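Local coordinates for protein alpha-L-rhamnosidase (Aspergillus terreus, PDB 6GSZ) that probably hydrolyses terminal non-reducing alpha-L-rhamnose residues in alpha-L-rhamnosides, and binds calcium ions, at residues V140-L154 and T226-S238. Numbering follows the deposited sequence. Where two conformers were deposited one is given.
Sequences VDDSYVSARLYITAL and TLGLLSLLVVTKS. With CA (calcium ion), chain Y.
Arg148 and Val234 exchange backbone bonds in both directions, and the same double exchange recurs at Tyr150 with Leu232 and at Thr152 with Leu230, so 146-154 and 228-237 run as antiparallel neighbours. The ladder is tight in its middle, with Leu232 N to Tyr150 O at 2.8 Å, and weakens at Gly228, whose N reaches Leu154 O only at 3.4 Å. There a water donates to Leu154 O (2.7 Å) and, weakly, to Thr226 O. At the other end a classic beta bulge sets Val145 and Ser146 both against Thr236: Val145 N gives an almost straight bond (176°) to Thr236 O, while Thr236 N returns to Ser146 O. Beyond it Ser238 N binds Ser143 O from above the carbonyl plane, and the two serine hydroxyls meet with Ser143 OG 2.8 Å from Ser238 OG.

On both faces of the pair the side-chain contacts are mostly apolar. On the face of Tyr150 and Val234, CG2 of Val234, anti to its carbonyl carbon, lies in the plane of the Tyr150 ring and meets its edge at CE2, 3.7 Å away. On the face of Leu149, the side chains of Ile151 and Leu229 cross, CD1 to CD1 at 3.9 Å. Several polar ends find partners beyond the pair: Arg148 NE forms a salt bridge with Glu102, its NH1 bonding locally to Ala147 O; Thr152 OG1 binds Glu183 O; Lys237 NZ binds Ser241 OG and stays 4.4 Å from Asp142 OD2, opposite charges beyond salt-bridge range. In the loop leading into the strand, Asp141 O and a water bind a calcium ion.

These are adjacent inner strands of a five-stranded sheet in the rhamnosidase N-terminal domain, flanked by 182-188 and 242-246. The pairing thus rests mainly on backbone bonds and apolar contact, a serine-serine hydrogen bond closing one end, while Arg148, Thr152 and Lys237 spend their polar ends on Glu102, Glu183 and Ser241.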
# COMPACT_ATOMS: atom_id res chain seq x y z
N VAL A 140 8.00 34.40 19.67
CA VAL A 140 9.18 34.44 18.83
C VAL A 140 9.57 35.92 18.73
O VAL A 140 9.02 36.65 17.92
CB VAL A 140 8.91 33.79 17.46
CG1 VAL A 140 10.16 33.83 16.60
CG2 VAL A 140 8.43 32.37 17.61
N ASP A 141 10.45 36.35 19.62
CA ASP A 141 10.72 37.81 19.74
C ASP A 141 12.05 38.24 19.11
O ASP A 141 12.58 39.32 19.37
CB ASP A 141 10.67 38.23 21.20
CG ASP A 141 9.34 37.93 21.87
OD1 ASP A 141 8.25 38.29 21.29
OD2 ASP A 141 9.41 37.36 22.96
N ASP A 142 12.60 37.39 18.27
CA ASP A 142 13.84 37.61 17.50
C ASP A 142 13.51 37.34 16.03
O ASP A 142 12.58 36.58 15.73
CB ASP A 142 14.94 36.68 18.03
CG ASP A 142 15.26 36.83 19.52
OD1 ASP A 142 15.84 37.86 19.89
OD2 ASP A 142 14.94 35.90 20.29
N SER A 143 14.28 37.92 15.12
CA SER A 143 14.14 37.56 13.71
C SER A 143 14.53 36.09 13.52
O SER A 143 15.45 35.57 14.17
CB SER A 143 14.95 38.46 12.83
OG SER A 143 16.30 38.33 13.17
N TYR A 144 13.80 35.40 12.63
CA TYR A 144 14.02 33.97 12.41
C TYR A 144 14.06 33.68 10.91
O TYR A 144 13.54 34.44 10.10
CB TYR A 144 12.93 33.12 13.09
CG TYR A 144 11.52 33.41 12.62
CD1 TYR A 144 10.82 34.46 13.17
CD2 TYR A 144 10.87 32.62 11.67
CE1 TYR A 144 9.54 34.77 12.76
CE2 TYR A 144 9.58 32.92 11.25
CZ TYR A 144 8.93 34.02 11.79
OH TYR A 144 7.66 34.39 11.46
N VAL A 145 14.66 32.53 10.57
CA VAL A 145 14.87 32.15 9.18
C VAL A 145 14.16 30.84 8.81
O VAL A 145 13.86 30.65 7.62
CB VAL A 145 16.37 32.07 8.85
CG1 VAL A 145 17.02 33.45 8.98
CG2 VAL A 145 17.11 31.01 9.65
N SER A 146 13.92 29.95 9.78
CA SER A 146 13.27 28.67 9.48
C SER A 146 12.66 28.10 10.75
O SER A 146 13.07 28.47 11.85
CB SER A 146 14.22 27.67 8.81
OG SER A 146 15.25 27.31 9.69
N ALA A 147 11.68 27.21 10.58
CA ALA A 147 11.10 26.56 11.73
C ALA A 147 10.60 25.17 11.33
O ALA A 147 10.16 24.96 10.19
CB ALA A 147 10.00 27.41 12.34
N ARG A 148 10.65 24.27 12.32
CA ARG A 148 10.20 22.90 12.15
C ARG A 148 9.26 22.49 13.28
O ARG A 148 9.44 22.89 14.41
CB ARG A 148 11.38 21.92 12.15
CG ARG A 148 12.41 22.15 11.05
CD ARG A 148 11.86 21.83 9.67
NE ARG A 148 12.85 22.04 8.64
CZ ARG A 148 12.96 23.15 7.88
NH1 ARG A 148 12.10 24.15 7.97
NH2 ARG A 148 13.93 23.19 6.97
N LEU A 149 8.26 21.67 12.93
CA LEU A 149 7.43 20.98 13.93
C LEU A 149 7.67 19.49 13.78
O LEU A 149 7.53 18.96 12.66
CB LEU A 149 5.95 21.28 13.74
CG LEU A 149 5.05 20.63 14.78
CD1 LEU A 149 5.29 21.21 16.18
CD2 LEU A 149 3.60 20.78 14.40
N TYR A 150 8.04 18.85 14.88
CA TYR A 150 8.23 17.42 14.98
C TYR A 150 7.12 16.89 15.88
O TYR A 150 6.92 17.44 16.99
CB TYR A 150 9.58 17.12 15.59
CG TYR A 150 10.72 17.73 14.84
CD1 TYR A 150 11.20 17.13 13.69
CD2 TYR A 150 11.35 18.89 15.25
CE1 TYR A 150 12.28 17.66 13.00
CE2 TYR A 150 12.44 19.41 14.57
CZ TYR A 150 12.91 18.79 13.43
OH TYR A 150 14.01 19.36 12.80
N ILE A 151 6.31 15.93 15.42
CA ILE A 151 5.08 15.64 16.14
C ILE A 151 4.61 14.22 15.90
O ILE A 151 4.72 13.69 14.78
CB ILE A 151 4.01 16.68 15.73
CG1 ILE A 151 2.69 16.45 16.47
CG2 ILE A 151 3.84 16.76 14.23
CD1 ILE A 151 1.74 17.64 16.44
N THR A 152 4.06 13.62 16.94
CA THR A 152 3.32 12.40 16.83
C THR A 152 2.27 12.35 17.93
O THR A 152 2.16 13.24 18.76
CB THR A 152 4.21 11.16 16.87
OG1 THR A 152 3.46 10.04 16.40
CG2 THR A 152 4.79 10.85 18.23
N ALA A 153 1.46 11.29 17.91
CA ALA A 153 0.44 11.11 18.93
C ALA A 153 0.38 9.66 19.36
O ALA A 153 0.72 8.73 18.58
CB ALA A 153 -0.91 11.49 18.38
N LEU A 154 -0.09 9.47 20.59
CA LEU A 154 -0.58 8.19 21.04
C LEU A 154 -2.06 8.18 20.66
O LEU A 154 -2.94 8.57 21.46
CB LEU A 154 -0.32 8.03 22.53
CG LEU A 154 1.09 7.63 22.95
CD1 LEU A 154 2.14 8.60 22.46
CD2 LEU A 154 1.12 7.45 24.46
N THR A 226 -4.98 6.09 27.00
CA THR A 226 -5.02 7.54 27.22
C THR A 226 -4.50 8.29 25.98
O THR A 226 -3.44 7.96 25.44
CB THR A 226 -4.23 7.92 28.48
OG1 THR A 226 -4.78 7.21 29.60
CG2 THR A 226 -4.32 9.41 28.76
N LEU A 227 -5.27 9.25 25.45
CA LEU A 227 -4.81 10.05 24.32
C LEU A 227 -3.59 10.88 24.73
O LEU A 227 -3.57 11.48 25.79
CB LEU A 227 -5.90 10.98 23.83
CG LEU A 227 -7.19 10.31 23.38
CD1 LEU A 227 -8.21 11.31 22.88
CD2 LEU A 227 -6.94 9.27 22.35
N GLY A 228 -2.55 10.88 23.89
CA GLY A 228 -1.32 11.57 24.19
C GLY A 228 -0.73 12.30 22.99
O GLY A 228 -0.96 11.89 21.85
N LEU A 229 0.03 13.35 23.27
CA LEU A 229 0.65 14.20 22.23
C LEU A 229 2.15 14.34 22.56
O LEU A 229 2.52 14.63 23.69
CB LEU A 229 0.02 15.59 22.29
CG LEU A 229 0.67 16.66 21.42
CD1 LEU A 229 0.56 16.31 19.94
CD2 LEU A 229 0.12 18.02 21.71
N LEU A 230 3.00 14.17 21.55
CA LEU A 230 4.41 14.55 21.65
C LEU A 230 4.69 15.57 20.55
O LEU A 230 4.45 15.26 19.35
CB LEU A 230 5.29 13.31 21.45
CG LEU A 230 6.81 13.57 21.49
CD1 LEU A 230 7.25 14.07 22.88
CD2 LEU A 230 7.59 12.32 21.09
N SER A 231 5.30 16.71 20.89
CA SER A 231 5.48 17.81 19.94
C SER A 231 6.76 18.57 20.30
O SER A 231 6.96 18.87 21.47
CB SER A 231 4.25 18.71 19.96
OG SER A 231 4.31 19.77 19.01
N LEU A 232 7.55 18.95 19.31
CA LEU A 232 8.63 19.89 19.51
C LEU A 232 8.63 20.86 18.33
O LEU A 232 8.78 20.42 17.17
CB LEU A 232 9.98 19.16 19.61
CG LEU A 232 11.18 20.08 19.86
CD1 LEU A 232 11.05 20.74 21.23
CD2 LEU A 232 12.50 19.31 19.66
N LEU A 233 8.51 22.15 18.61
CA LEU A 233 8.68 23.22 17.65
C LEU A 233 10.08 23.79 17.82
O LEU A 233 10.48 24.11 18.93
CB LEU A 233 7.63 24.31 17.88
CG LEU A 233 7.67 25.45 16.86
CD1 LEU A 233 7.08 25.01 15.55
CD2 LEU A 233 6.93 26.66 17.39
N VAL A 234 10.86 23.82 16.74
CA VAL A 234 12.21 24.34 16.76
C VAL A 234 12.26 25.52 15.79
O VAL A 234 12.02 25.35 14.58
CB VAL A 234 13.23 23.26 16.35
CG1 VAL A 234 14.64 23.81 16.49
CG2 VAL A 234 13.10 21.99 17.17
N VAL A 235 12.60 26.70 16.29
CA VAL A 235 12.73 27.90 15.49
C VAL A 235 14.21 28.28 15.42
O VAL A 235 14.88 28.33 16.44
CB VAL A 235 11.91 29.07 16.09
CG1 VAL A 235 12.01 30.31 15.23
CG2 VAL A 235 10.45 28.69 16.32
N THR A 236 14.72 28.40 14.19
CA THR A 236 16.11 28.81 13.98
C THR A 236 16.13 30.32 13.74
O THR A 236 15.52 30.82 12.81
CB THR A 236 16.73 28.09 12.78
OG1 THR A 236 16.64 26.69 13.06
CG2 THR A 236 18.16 28.52 12.54
N LYS A 237 16.82 31.02 14.63
CA LYS A 237 16.94 32.45 14.56
C LYS A 237 18.01 32.84 13.54
O LYS A 237 18.82 32.02 13.08
CB LYS A 237 17.25 32.98 15.96
CG LYS A 237 16.07 32.91 16.91
CD LYS A 237 16.45 33.30 18.31
CE LYS A 237 17.13 32.19 19.08
NZ LYS A 237 17.92 32.70 20.23
N SER A 238 18.01 34.13 13.21
CA SER A 238 18.88 34.72 12.20
C SER A 238 20.37 34.48 12.51
O SER A 238 21.16 34.37 11.60
CB SER A 238 18.58 36.20 12.05
OG SER A 238 17.30 36.38 11.45
CA CA Y . 12.65 41.54 20.06
O HOH W 1 -4.44 6.74 22.83
O HOH W 2 11.08 41.93 18.53